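PDB 3WYZ: ribonuclease P protein component 3 from Thermococcus kodakarensis KOD1, which probably works as an RNA-binding protein subunit of ribonuclease P, the RNA-based enzyme that cuts 5'-extensions from precursor tRNAs. Local coordinates for residues E15-D20 with T176-S181; G94-N99 with F115-P120; F122-A127 with W163-K168; M129-G134 with Y169-F174; I137-S142 with R157-T162. All coordinates share one frame; numbering follows the deposited sequence. Where two conformers were deposited one is given.

Contact 1: E15-D20 with T176-S181; sequences EMDVRD and TSSAES
Arg19 reaches across to Ser178, Ala179 and Glu180 along its whole length. Its CB lies 3.4 Å from Ala179 O, the carbonyl that also takes the backbone bond from Arg19 N at 2.7 Å. CG passes the same oxygen at longer range, and CD runs beside Glu180 CG. NE turns back to Asp17 OD1, while NH2 takes Asp17 OD2, a side-on grip with one nitrogen to each oxygen. NH2 also lies over Ser178 CB, which sits against one face of the guanidinium. NH1 completes the salt-bridge network with Glu180 OE2 at 3.3 Å, a partner lying in the guanidinium plane and using its anti lone pair; the same nitrogen is hydrogen-bonded to a glycerol, probably from the crystallisation liquor. Asp17 OD2 takes a second bond from Ser178 OG at 2.8 Å, from above the carboxylate plane. Further back, Glu15 OE2 accepts from Ser177 N (3.2 Å) and Ser177 OG (3.1 Å), both on one face of the carboxylate. In the TIM barrel-like fold this joins the first strand, 14-18, to the loop leaving the last, 173-176; strand 33-41 flanks the other edge, its Thr37 bonding Asp17 OD1 and its Lys39 pairing with Glu180.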
# COMPACT_ATOMS: atom_id res chain seq x y z
N GLU A 15 6.04 3.14 -8.30
CA GLU A 15 4.67 3.39 -7.84
C GLU A 15 4.01 2.05 -7.53
O GLU A 15 3.76 1.27 -8.44
CB GLU A 15 3.89 4.18 -8.90
CG GLU A 15 2.40 4.37 -8.63
CD GLU A 15 2.07 4.81 -7.21
OE1 GLU A 15 1.95 3.93 -6.35
OE2 GLU A 15 1.89 6.02 -6.98
N MET A 16 3.75 1.80 -6.25
CA MET A 16 3.32 0.50 -5.76
C MET A 16 1.82 0.24 -5.87
O MET A 16 1.40 -0.91 -5.76
CB MET A 16 3.72 0.33 -4.30
CG MET A 16 5.21 0.19 -4.06
SD MET A 16 5.89 -1.27 -4.85
CE MET A 16 5.36 -2.56 -3.71
N ASP A 17 1.02 1.28 -6.08
CA ASP A 17 -0.43 1.13 -6.03
C ASP A 17 -1.15 2.17 -6.88
O ASP A 17 -1.32 3.31 -6.48
CB ASP A 17 -0.86 1.21 -4.56
CG ASP A 17 -2.32 0.91 -4.34
OD1 ASP A 17 -2.97 0.35 -5.25
OD2 ASP A 17 -2.81 1.22 -3.23
N VAL A 18 -1.53 1.76 -8.09
CA VAL A 18 -2.45 2.52 -8.94
C VAL A 18 -3.55 1.57 -9.41
O VAL A 18 -3.29 0.41 -9.72
CB VAL A 18 -1.75 3.18 -10.14
CG1 VAL A 18 -0.81 4.28 -9.68
CG2 VAL A 18 -0.97 2.17 -10.96
N ARG A 19 -4.78 2.07 -9.47
CA ARG A 19 -5.95 1.20 -9.64
C ARG A 19 -6.79 1.50 -10.89
O ARG A 19 -7.87 0.94 -11.05
CB ARG A 19 -6.82 1.30 -8.39
CG ARG A 19 -6.12 0.83 -7.13
CD ARG A 19 -6.72 1.44 -5.87
NE ARG A 19 -5.92 1.12 -4.70
CZ ARG A 19 -6.27 1.41 -3.45
NH1 ARG A 19 -7.41 2.03 -3.19
NH2 ARG A 19 -5.46 1.08 -2.44
N ASP A 20 -6.28 2.36 -11.77
CA ASP A 20 -7.01 2.82 -12.96
C ASP A 20 -6.11 2.73 -14.21
O ASP A 20 -4.91 2.98 -14.13
CB ASP A 20 -7.49 4.26 -12.74
CG ASP A 20 -8.37 4.77 -13.86
OD1 ASP A 20 -9.49 4.24 -14.02
OD2 ASP A 20 -7.97 5.72 -14.56
N THR A 176 2.59 5.90 -1.67
CA THR A 176 1.86 5.65 -2.91
C THR A 176 0.64 6.54 -3.06
O THR A 176 0.09 7.02 -2.08
CB THR A 176 1.45 4.17 -3.03
OG1 THR A 176 0.75 3.97 -4.27
CG2 THR A 176 0.56 3.73 -1.86
N SER A 177 0.24 6.77 -4.30
CA SER A 177 -0.96 7.55 -4.60
C SER A 177 -2.22 6.75 -4.30
O SER A 177 -3.22 7.33 -3.86
CB SER A 177 -0.97 8.00 -6.06
OG SER A 177 -1.13 6.90 -6.95
N SER A 178 -2.18 5.44 -4.54
CA SER A 178 -3.37 4.59 -4.48
C SER A 178 -4.45 5.20 -5.37
O SER A 178 -5.62 5.27 -4.99
CB SER A 178 -3.87 4.42 -3.04
OG SER A 178 -2.87 3.86 -2.21
N ALA A 179 -4.04 5.66 -6.56
CA ALA A 179 -4.89 6.45 -7.44
C ALA A 179 -5.98 5.60 -8.08
O ALA A 179 -5.72 4.49 -8.57
CB ALA A 179 -4.06 7.12 -8.52
N GLU A 180 -7.20 6.11 -8.03
CA GLU A 180 -8.34 5.48 -8.70
C GLU A 180 -8.78 6.26 -9.93
O GLU A 180 -9.74 5.88 -10.61
CB GLU A 180 -9.50 5.31 -7.71
CG GLU A 180 -9.12 4.38 -6.55
CD GLU A 180 -10.29 3.95 -5.69
OE1 GLU A 180 -11.45 4.30 -6.02
OE2 GLU A 180 -10.04 3.25 -4.69
N SER A 181 -8.06 7.34 -10.24
CA SER A 181 -8.25 8.08 -11.49
C SER A 181 -6.94 8.75 -11.88
O SER A 181 -6.03 8.89 -11.06
CB SER A 181 -9.36 9.13 -11.34
OG SER A 181 -8.94 10.22 -10.54

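Contact 2: G94-N99 with F115-P120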
# COMPACT_ATOMS: atom_id res chain seq x y z
N GLY A 94 -7.92 -0.20 8.27
CA GLY A 94 -9.08 0.51 8.79
C GLY A 94 -9.80 -0.21 9.92
O GLY A 94 -10.30 0.43 10.85
N ASP A 95 -9.87 -1.54 9.83
CA ASP A 95 -10.42 -2.36 10.89
C ASP A 95 -9.26 -2.96 11.67
O ASP A 95 -8.28 -3.42 11.08
CB ASP A 95 -11.32 -3.46 10.30
CG ASP A 95 -12.02 -4.31 11.36
OD1 ASP A 95 -12.02 -3.95 12.56
OD2 ASP A 95 -12.59 -5.35 10.98
N MET A 96 -9.36 -2.94 13.00
CA MET A 96 -8.26 -3.38 13.85
C MET A 96 -8.00 -4.88 13.78
O MET A 96 -6.84 -5.31 13.86
CB MET A 96 -8.49 -2.94 15.29
CG MET A 96 -8.02 -1.52 15.57
SD MET A 96 -6.25 -1.29 15.29
CE MET A 96 -5.88 -0.09 16.57
N ARG A 97 -9.07 -5.67 13.65
CA ARG A 97 -8.94 -7.11 13.43
C ARG A 97 -8.25 -7.40 12.09
O ARG A 97 -7.46 -8.34 11.98
CB ARG A 97 -10.31 -7.79 13.43
CG ARG A 97 -10.97 -7.85 14.80
CD ARG A 97 -12.22 -8.73 14.79
NE ARG A 97 -12.79 -8.87 16.12
CZ ARG A 97 -13.86 -9.61 16.43
NH1 ARG A 97 -14.51 -10.28 15.48
NH2 ARG A 97 -14.28 -9.66 17.69
N ILE A 98 -8.56 -6.59 11.08
CA ILE A 98 -7.98 -6.73 9.75
C ILE A 98 -6.53 -6.29 9.75
O ILE A 98 -5.67 -7.00 9.23
CB ILE A 98 -8.78 -5.93 8.70
CG1 ILE A 98 -10.21 -6.49 8.58
CG2 ILE A 98 -8.08 -5.94 7.35
CD1 ILE A 98 -10.30 -7.94 8.15
N ASN A 99 -6.26 -5.13 10.35
CA ASN A 99 -4.90 -4.64 10.50
C ASN A 99 -3.99 -5.68 11.14
O ASN A 99 -2.88 -5.90 10.67
CB ASN A 99 -4.87 -3.35 11.33
CG ASN A 99 -5.41 -2.15 10.58
OD1 ASN A 99 -5.90 -2.27 9.47
ND2 ASN A 99 -5.35 -0.98 11.20
N PHE A 115 -7.19 4.21 7.75
CA PHE A 115 -8.27 4.51 6.81
C PHE A 115 -9.66 4.41 7.44
O PHE A 115 -10.07 3.34 7.89
CB PHE A 115 -8.17 3.58 5.58
CG PHE A 115 -9.19 3.87 4.52
CD1 PHE A 115 -9.10 5.01 3.74
CD2 PHE A 115 -10.24 2.98 4.28
CE1 PHE A 115 -10.04 5.27 2.75
CE2 PHE A 115 -11.18 3.24 3.29
CZ PHE A 115 -11.08 4.39 2.52
N GLY A 116 -10.38 5.52 7.48
CA GLY A 116 -11.74 5.57 8.02
C GLY A 116 -11.80 5.44 9.53
O GLY A 116 -12.75 4.87 10.06
N ARG A 117 -10.81 5.99 10.22
CA ARG A 117 -10.73 5.91 11.68
C ARG A 117 -10.51 7.28 12.31
O ARG A 117 -10.24 8.27 11.61
CB ARG A 117 -9.59 4.99 12.12
CG ARG A 117 -9.65 3.57 11.58
CD ARG A 117 -8.47 2.76 12.09
NE ARG A 117 -8.48 2.61 13.54
CZ ARG A 117 -9.28 1.78 14.21
NH1 ARG A 117 -10.14 0.99 13.57
NH2 ARG A 117 -9.21 1.72 15.53
N LYS A 118 -10.62 7.32 13.63
CA LYS A 118 -10.26 8.51 14.41
C LYS A 118 -8.97 8.27 15.19
O LYS A 118 -8.72 8.94 16.19
CB LYS A 118 -11.41 8.91 15.35
CG LYS A 118 -12.64 9.45 14.63
CD LYS A 118 -13.66 8.36 14.33
CE LYS A 118 -14.55 8.06 15.53
NZ LYS A 118 -15.51 9.16 15.85
N ASP A 119 -8.16 7.33 14.72
CA ASP A 119 -6.86 7.02 15.32
C ASP A 119 -5.96 6.30 14.29
O ASP A 119 -6.44 5.85 13.25
CB ASP A 119 -7.05 6.17 16.59
CG ASP A 119 -7.65 4.80 16.30
OD1 ASP A 119 -6.95 3.94 15.72
OD2 ASP A 119 -8.82 4.58 16.68
N PRO A 120 -4.65 6.18 14.59
CA PRO A 120 -3.70 5.59 13.63
C PRO A 120 -3.99 4.16 13.18
O PRO A 120 -3.65 3.78 12.07
CB PRO A 120 -2.37 5.62 14.38
CG PRO A 120 -2.52 6.72 15.36
CD PRO A 120 -3.95 6.74 15.77
O HOH W 1 -11.65 -1.82 14.52
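Gly94 and Arg117 meet where two loops at the C-terminal ends of neighbouring strands run together in the TIM barrel-like fold: Gly94 follows strand 88-92 and leads into helix 96-104, and Arg117 lies in the loop between strand 109-111 and helix 124-133. The Gly94 CA sits 3.1 Å from Phe115 O, a tight approach at a residue with no side chain, whose backbone angles by themselves call for glycine. Its carbonyl faces the arginine. Arg117 CG and CD pass beside Gly94 O, then the chain bends at chi3 (63°) and brings NH1 round to the same oxygen at 2.8 Å; the bond is fairly straight (160°), with the oxygen near the guanidinium plane. Met96, at the start of the helix, crosses the arginine at about a right angle and lays CG over one face of the guanidinium, 3.5 Å from NH2. On another edge the group is held by its own loop: Arg117 NE and NH2 both bond to Asp119 OD1, which fixes its rotation. A water accepts from Met96 N at 3.0 Å and, weakly, from Arg117 NH1 at 3.3 Å.

Contact 3: F122-A127 with W163-K168; sequences FDHTLA and WQLVKK
Leu165 is the bump here, pushed from helix 149-168 into a hollow formed by Phe122, Asp123, His124 and Ala127 at the start of helix 124-133. Its two methyls divide the hollow between them. CD1 goes down to the backbone, 3.5 Å from Phe122 O and 3.6 Å from Asp123 CA. CD2 goes to the imidazole of His124 and sits squarely over its face, 4.0 Å from the ring centroid and 7° off the normal, a CH-pi contact. With CG placed anti to the carbonyl carbon (chi1 -76°), the branch is carried forward to the helix start while CB stays behind, 4.1 Å from Ala127 CB. The small alanine lets the two backbones come near, with CA atoms of Ala127 and Leu165 6.2 Å apart.

Phe122 forms the inner wall. Its ring slides past Leu165 in the opposite direction, bringing CD2 within 3.8 Å of Leu165 CD1, and its CE2 reaches Val166 CG2 at 4.0 Å. On the outer side Lys168 bends at chi3 and brings NZ near His124 CE1, while His124 ND1 is hydrogen-bonded to Tyr169 OH just beyond the helix. Asp123 caps the helix start by accepting from Leu126 N. The two helices thus pack side by side on the outer layer of the barrel, with Phe122 and Val166 both reaching inward to Ile137 of strand 136-140.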
# COMPACT_ATOMS: atom_id res chain seq x y z
N PHE A 122 -2.61 1.65 14.52
CA PHE A 122 -1.26 1.12 14.50
C PHE A 122 -0.61 1.52 15.83
O PHE A 122 -0.74 2.66 16.27
CB PHE A 122 -0.49 1.72 13.32
CG PHE A 122 0.69 0.91 12.87
CD1 PHE A 122 0.50 -0.26 12.16
CD2 PHE A 122 1.99 1.34 13.12
CE1 PHE A 122 1.58 -1.00 11.73
CE2 PHE A 122 3.08 0.61 12.68
CZ PHE A 122 2.87 -0.56 11.98
N ASP A 123 0.07 0.57 16.46
CA ASP A 123 0.64 0.76 17.79
C ASP A 123 1.93 -0.06 17.95
O ASP A 123 2.34 -0.76 17.03
CB ASP A 123 -0.39 0.37 18.86
CG ASP A 123 -0.94 -1.04 18.68
OD1 ASP A 123 -0.40 -1.82 17.86
OD2 ASP A 123 -1.93 -1.38 19.37
N HIS A 124 2.56 0.05 19.12
CA HIS A 124 3.77 -0.71 19.43
C HIS A 124 3.62 -2.20 19.11
O HIS A 124 4.56 -2.81 18.59
CB HIS A 124 4.15 -0.54 20.91
CG HIS A 124 4.68 0.82 21.24
ND1 HIS A 124 6.01 1.16 21.07
CD2 HIS A 124 4.07 1.92 21.74
CE1 HIS A 124 6.19 2.41 21.45
NE2 HIS A 124 5.03 2.90 21.86
N THR A 125 2.44 -2.76 19.40
CA THR A 125 2.16 -4.18 19.16
C THR A 125 2.19 -4.52 17.66
O THR A 125 2.92 -5.41 17.23
CB THR A 125 0.79 -4.59 19.75
OG1 THR A 125 0.79 -4.37 21.16
CG2 THR A 125 0.47 -6.06 19.46
N LEU A 126 1.38 -3.81 16.87
CA LEU A 126 1.32 -4.05 15.43
C LEU A 126 2.62 -3.69 14.73
O LEU A 126 3.02 -4.36 13.77
CB LEU A 126 0.18 -3.27 14.79
CG LEU A 126 -1.24 -3.72 15.15
CD1 LEU A 126 -2.27 -2.69 14.73
CD2 LEU A 126 -1.54 -5.06 14.50
N ALA A 127 3.29 -2.64 15.21
CA ALA A 127 4.56 -2.20 14.64
C ALA A 127 5.60 -3.29 14.80
O ALA A 127 6.35 -3.59 13.87
CB ALA A 127 5.03 -0.91 15.28
N TRP A 163 4.20 6.72 11.05
CA TRP A 163 5.58 6.87 10.59
C TRP A 163 6.57 6.72 11.75
O TRP A 163 7.55 6.00 11.63
CB TRP A 163 5.79 8.21 9.89
CG TRP A 163 7.24 8.61 9.80
CD1 TRP A 163 7.82 9.71 10.34
CD2 TRP A 163 8.30 7.88 9.16
NE1 TRP A 163 9.17 9.73 10.08
CE2 TRP A 163 9.49 8.61 9.36
CE3 TRP A 163 8.36 6.67 8.46
CZ2 TRP A 163 10.73 8.19 8.86
CZ3 TRP A 163 9.60 6.25 7.96
CH2 TRP A 163 10.77 7.01 8.17
N GLN A 164 6.30 7.38 12.87
CA GLN A 164 7.19 7.35 14.03
C GLN A 164 7.37 5.93 14.56
O GLN A 164 8.44 5.56 15.01
CB GLN A 164 6.64 8.25 15.15
CG GLN A 164 6.70 9.75 14.84
CD GLN A 164 5.86 10.58 15.80
OE1 GLN A 164 5.87 10.36 17.00
NE2 GLN A 164 5.14 11.56 15.26
N LEU A 165 6.29 5.15 14.53
CA LEU A 165 6.31 3.74 14.93
C LEU A 165 7.05 2.89 13.90
O LEU A 165 7.94 2.13 14.25
CB LEU A 165 4.88 3.20 15.10
CG LEU A 165 4.18 3.62 16.39
CD1 LEU A 165 2.68 3.37 16.31
CD2 LEU A 165 4.78 2.91 17.59
N VAL A 166 6.66 3.03 12.63
CA VAL A 166 7.34 2.38 11.51
C VAL A 166 8.85 2.60 11.56
O VAL A 166 9.64 1.66 11.38
CB VAL A 166 6.78 2.90 10.16
CG1 VAL A 166 7.74 2.63 9.01
CG2 VAL A 166 5.42 2.28 9.85
N LYS A 167 9.25 3.84 11.79
CA LYS A 167 10.66 4.21 11.82
C LYS A 167 11.39 3.56 13.00
O LYS A 167 12.51 3.05 12.83
CB LYS A 167 10.81 5.72 11.87
CG LYS A 167 12.22 6.22 11.61
CD LYS A 167 12.80 6.91 12.83
CE LYS A 167 14.01 7.76 12.47
NZ LYS A 167 14.24 8.84 13.47
N LYS A 168 10.76 3.56 14.17
CA LYS A 168 11.36 3.00 15.38
C LYS A 168 11.52 1.48 15.29
O LYS A 168 12.56 0.94 15.66
CB LYS A 168 10.51 3.34 16.61
CG LYS A 168 11.24 3.13 17.93
CD LYS A 168 10.33 3.33 19.12
CE LYS A 168 10.00 4.79 19.37
NZ LYS A 168 8.68 4.95 20.06

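Contact 4: M129-G134 with Y169-F174; sequences MAARRG and YRVPRF
Two Schellman motifs end the helices that meet here, helix 124-133 at Gly134 and helix 149-168 at Arg170, and the chain leaving the second packs on the last turns of the first. Ala130 and Ala131 supply the helix side. Ala130 CB touches Val171 CG1 at 3.6 Å, while Val171 CG2 lies against the next residue, 4.0 Å from Ala131 N and 4.1 Å from Ala131 CB. The valine thus straddles the two alanines, one methyl to each; CG1 stands anti to its own backbone N (chi1 -177°) and CG2 anti to the carbonyl carbon. Ala131 CB also comes up to the backbone of the turn, 3.1 Å from Tyr169 O, with Tyr169 CB farther off at 4.5 Å.

In the TIM barrel-like fold both chains are now turning from an outer helix into an inner strand: Gly134 leads to strand 136-140, and Val171 and Pro172 lead to its parallel neighbour 173-176. Positive phi at Gly134, favourable for glycine, lets the helix finish with Gly134 N bonded weakly to Ala131 O. At this end Pro172 CG reaches Gly134 O at 4.1 Å. No hydrogen bond crosses between the segments, so apolar and backbone packing carries the contact. Val171 also meets Val166 and Ile137, and Ala130 meets Ile103 of helix 96-104. Val171 O accepts from Arg173 NH1 at 3.0 Å, the donor standing above the carbonyl plane.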
# COMPACT_ATOMS: atom_id res chain seq x y z
N MET A 129 5.07 -6.62 15.33
CA MET A 129 4.74 -7.79 14.51
C MET A 129 5.03 -7.56 13.04
O MET A 129 5.45 -8.48 12.34
CB MET A 129 3.27 -8.18 14.69
CG MET A 129 2.94 -8.77 16.04
SD MET A 129 1.28 -9.48 16.06
CE MET A 129 0.27 -8.01 15.98
N ALA A 130 4.79 -6.33 12.56
CA ALA A 130 5.06 -6.00 11.16
C ALA A 130 6.55 -6.13 10.80
O ALA A 130 6.91 -6.57 9.71
CB ALA A 130 4.56 -4.60 10.84
N ALA A 131 7.41 -5.73 11.73
CA ALA A 131 8.86 -5.82 11.51
C ALA A 131 9.32 -7.28 11.53
O ALA A 131 10.09 -7.71 10.67
CB ALA A 131 9.59 -5.01 12.57
N ARG A 132 8.82 -8.06 12.50
CA ARG A 132 9.18 -9.47 12.61
C ARG A 132 8.55 -10.33 11.51
O ARG A 132 9.08 -11.40 11.22
CB ARG A 132 8.78 -10.04 13.98
CG ARG A 132 9.30 -9.28 15.19
CD ARG A 132 10.79 -9.01 15.11
NE ARG A 132 11.59 -10.23 15.09
CZ ARG A 132 12.92 -10.25 15.09
NH1 ARG A 132 13.60 -9.11 15.12
NH2 ARG A 132 13.58 -11.41 15.08
N ARG A 133 7.44 -9.87 10.93
CA ARG A 133 6.81 -10.58 9.81
C ARG A 133 7.21 -9.99 8.44
O ARG A 133 6.81 -10.52 7.41
CB ARG A 133 5.28 -10.54 9.93
CG ARG A 133 4.71 -11.15 11.19
CD ARG A 133 4.78 -12.66 11.23
NE ARG A 133 3.75 -13.22 12.11
CZ ARG A 133 3.74 -13.14 13.45
NH1 ARG A 133 4.70 -12.51 14.12
NH2 ARG A 133 2.74 -13.69 14.13
N GLY A 134 7.96 -8.89 8.45
CA GLY A 134 8.39 -8.24 7.21
C GLY A 134 7.27 -7.60 6.39
O GLY A 134 7.39 -7.47 5.17
N TYR A 169 10.49 0.80 14.79
CA TYR A 169 10.52 -0.65 14.68
C TYR A 169 11.14 -1.15 13.37
O TYR A 169 11.17 -2.35 13.11
CB TYR A 169 9.10 -1.20 14.85
CG TYR A 169 8.64 -1.20 16.28
CD1 TYR A 169 8.01 -0.09 16.83
CD2 TYR A 169 8.86 -2.31 17.10
CE1 TYR A 169 7.60 -0.08 18.16
CE2 TYR A 169 8.46 -2.30 18.43
CZ TYR A 169 7.83 -1.19 18.95
OH TYR A 169 7.42 -1.19 20.25
N ARG A 170 11.63 -0.24 12.54
CA ARG A 170 12.28 -0.59 11.28
C ARG A 170 11.36 -1.44 10.40
O ARG A 170 11.76 -2.47 9.88
CB ARG A 170 13.63 -1.28 11.53
CG ARG A 170 14.52 -0.54 12.52
CD ARG A 170 16.00 -0.80 12.27
NE ARG A 170 16.50 -0.09 11.08
CZ ARG A 170 17.78 -0.05 10.68
NH1 ARG A 170 18.73 -0.69 11.37
NH2 ARG A 170 18.11 0.63 9.59
N VAL A 171 10.11 -0.99 10.25
CA VAL A 171 9.13 -1.70 9.44
C VAL A 171 9.29 -1.22 8.01
O VAL A 171 9.49 -0.03 7.78
CB VAL A 171 7.68 -1.41 9.90
CG1 VAL A 171 6.68 -2.24 9.08
CG2 VAL A 171 7.51 -1.70 11.38
N PRO A 172 9.23 -2.14 7.02
CA PRO A 172 9.28 -1.67 5.64
C PRO A 172 8.10 -0.76 5.32
O PRO A 172 7.04 -0.90 5.95
CB PRO A 172 9.21 -2.96 4.81
CG PRO A 172 9.63 -4.06 5.75
CD PRO A 172 9.17 -3.61 7.11
N ARG A 173 8.27 0.15 4.37
CA ARG A 173 7.19 1.07 4.01
C ARG A 173 7.39 1.65 2.62
O ARG A 173 8.48 1.60 2.06
CB ARG A 173 7.07 2.20 5.02
CG ARG A 173 8.28 3.13 5.10
CD ARG A 173 9.42 2.48 5.86
NE ARG A 173 10.55 3.38 6.07
CZ ARG A 173 11.55 3.15 6.91
NH1 ARG A 173 11.60 2.04 7.65
NH2 ARG A 173 12.52 4.06 7.01
N PHE A 174 6.32 2.20 2.08
CA PHE A 174 6.38 2.94 0.83
C PHE A 174 5.30 4.01 0.79
O PHE A 174 4.28 3.88 1.47
CB PHE A 174 6.26 2.00 -0.37
CG PHE A 174 5.04 1.12 -0.34
CD1 PHE A 174 3.83 1.56 -0.87
CD2 PHE A 174 5.10 -0.16 0.18
CE1 PHE A 174 2.71 0.75 -0.85
CE2 PHE A 174 3.99 -0.98 0.20
CZ PHE A 174 2.79 -0.52 -0.32

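Contact 5: I137-S142 with R157-T162; sequences IGFSLS and RFMMKT
Ile137 opens the contact with a methyl-to-methyl touch, its CG2 lying 4.1 Å from Thr162 CG2. It stands on a strand of the TIM barrel-like fold, and helix 149-168 packs outside that strand on its way back down the barrel: the short axes run nearly antiparallel, at 155°, and approach to 10.5 Å. Phe139 faces the helix. With CG anti to the carbonyl carbon (chi1 -70°), the ring stretches out between Met159 and Thr162, one helical turn apart. Its CE2 edge meets the backbone, with Met159 O near the ring plane at 3.7 Å, and CZ lies 4.0 Å from Thr162 CG2, the ring and the threonine sliding past each other in opposite directions.

Thr162 can offer its methyl because its hydroxyl is turned to its own helix. OG1 donates to Phe158 O at 3.0 Å, an oxygen that also accepts from Thr162 N on the opposite face of its plane, so the polar atom of this buried residue is satisfied without help from the strand. Trp114 closes in on the Phe139 ring and on Met159 as well. Ser140, whose hydroxyl bonds to Ser112 OG just past the end of neighbouring strand 109-111, turns its backbone carbonyl to the helix, where it meets a methyl. Met159 runs fully extended beyond CG to reach it, packing its methyl CE tightly, 3.1 Å from Ser140 O.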
# COMPACT_ATOMS: atom_id res chain seq x y z
N ILE A 137 4.25 -1.14 5.34
CA ILE A 137 3.14 -0.21 5.52
C ILE A 137 3.04 0.72 4.32
O ILE A 137 4.01 1.38 3.98
CB ILE A 137 3.31 0.64 6.80
CG1 ILE A 137 3.38 -0.27 8.03
CG2 ILE A 137 2.15 1.63 6.96
CD1 ILE A 137 2.11 -1.06 8.31
N GLY A 138 1.86 0.76 3.71
CA GLY A 138 1.57 1.64 2.59
C GLY A 138 0.96 2.97 3.01
O GLY A 138 -0.15 3.02 3.52
N PHE A 139 1.70 4.05 2.78
CA PHE A 139 1.22 5.40 3.05
C PHE A 139 0.56 5.97 1.81
O PHE A 139 1.23 6.51 0.93
CB PHE A 139 2.38 6.31 3.48
CG PHE A 139 2.93 5.98 4.83
CD1 PHE A 139 3.94 5.05 4.98
CD2 PHE A 139 2.44 6.61 5.96
CE1 PHE A 139 4.45 4.75 6.22
CE2 PHE A 139 2.94 6.31 7.22
CZ PHE A 139 3.94 5.38 7.35
N SER A 140 -0.77 5.83 1.74
CA SER A 140 -1.54 6.27 0.58
C SER A 140 -1.79 7.77 0.64
O SER A 140 -2.15 8.30 1.68
CB SER A 140 -2.87 5.52 0.50
OG SER A 140 -3.76 5.93 1.54
N LEU A 141 -1.61 8.44 -0.49
CA LEU A 141 -1.94 9.86 -0.62
C LEU A 141 -3.44 10.08 -0.89
O LEU A 141 -3.94 11.17 -0.66
CB LEU A 141 -1.09 10.47 -1.73
CG LEU A 141 -1.32 11.93 -2.13
CD1 LEU A 141 -1.21 12.90 -0.96
CD2 LEU A 141 -0.35 12.31 -3.23
N SER A 142 -4.13 9.04 -1.35
CA SER A 142 -5.52 9.14 -1.81
C SER A 142 -6.49 9.83 -0.84
O SER A 142 -7.25 10.71 -1.26
CB SER A 142 -6.08 7.75 -2.17
OG SER A 142 -7.20 7.87 -3.02
N ARG A 157 -2.03 13.68 11.03
CA ARG A 157 -1.64 13.28 12.39
C ARG A 157 -1.47 11.77 12.50
O ARG A 157 -0.50 11.30 13.10
CB ARG A 157 -2.65 13.78 13.45
CG ARG A 157 -2.50 15.25 13.80
CD ARG A 157 -3.27 15.68 15.05
NE ARG A 157 -4.63 15.13 15.14
CZ ARG A 157 -4.98 14.02 15.79
NH1 ARG A 157 -6.25 13.64 15.80
NH2 ARG A 157 -4.08 13.28 16.42
N PHE A 158 -2.39 11.01 11.91
CA PHE A 158 -2.35 9.55 11.97
C PHE A 158 -1.15 9.02 11.21
O PHE A 158 -0.51 8.06 11.64
CB PHE A 158 -3.63 8.92 11.40
CG PHE A 158 -4.90 9.40 12.06
CD1 PHE A 158 -4.93 9.77 13.40
CD2 PHE A 158 -6.07 9.47 11.32
CE1 PHE A 158 -6.11 10.20 13.99
CE2 PHE A 158 -7.25 9.91 11.90
CZ PHE A 158 -7.27 10.27 13.23
N MET A 159 -0.86 9.63 10.06
CA MET A 159 0.30 9.26 9.27
C MET A 159 1.61 9.56 9.99
O MET A 159 2.56 8.79 9.89
CB MET A 159 0.28 9.99 7.93
CG MET A 159 -0.78 9.48 6.97
SD MET A 159 -0.71 10.34 5.40
CE MET A 159 -2.07 9.58 4.53
N MET A 160 1.65 10.67 10.73
CA MET A 160 2.79 11.01 11.57
C MET A 160 3.00 9.98 12.68
O MET A 160 4.13 9.57 12.92
CB MET A 160 2.63 12.40 12.18
CG MET A 160 2.78 13.53 11.17
SD MET A 160 2.33 15.14 11.86
CE MET A 160 2.11 16.13 10.38
N LYS A 161 1.93 9.57 13.35
CA LYS A 161 2.02 8.57 14.43
C LYS A 161 2.50 7.22 13.89
O LYS A 161 3.35 6.57 14.50
CB LYS A 161 0.67 8.38 15.15
CG LYS A 161 0.16 9.60 15.91
CD LYS A 161 -0.60 9.20 17.17
CE LYS A 161 -1.55 10.30 17.64
NZ LYS A 161 -1.91 10.15 19.09
N THR A 162 1.95 6.81 12.75
CA THR A 162 2.33 5.56 12.12
C THR A 162 3.78 5.60 11.63
O THR A 162 4.52 4.62 11.76
CB THR A 162 1.40 5.23 10.95
OG1 THR A 162 0.05 5.15 11.42
CG2 THR A 162 1.78 3.91 10.32

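Overall arrangement
Contacts 2 to 5 lie, along the chain, inside the loop that contact 1 closes between the first and last strands. Contacts 3 and 4 are close neighbours, centres about 8 Å apart, sharing helix 124-133 and tied by a probable hydrogen bond between Val166 O and Val171 N. Contact 5, its centre about 11 Å from that of contact 3, joins contact 4 through backbone pairing of strands 136-140 and 173-176. It meets contact 1 through probable backbone bonds of Thr176 to Phe139 and Leu141, centres about 15 Å apart. Contact 2 reaches contact 5 through Phe158, packed against residues 117-119. Glycerol, probably from the crystallisation liquor though such molecules often mark pockets, lies near contacts 1, 2 and 5.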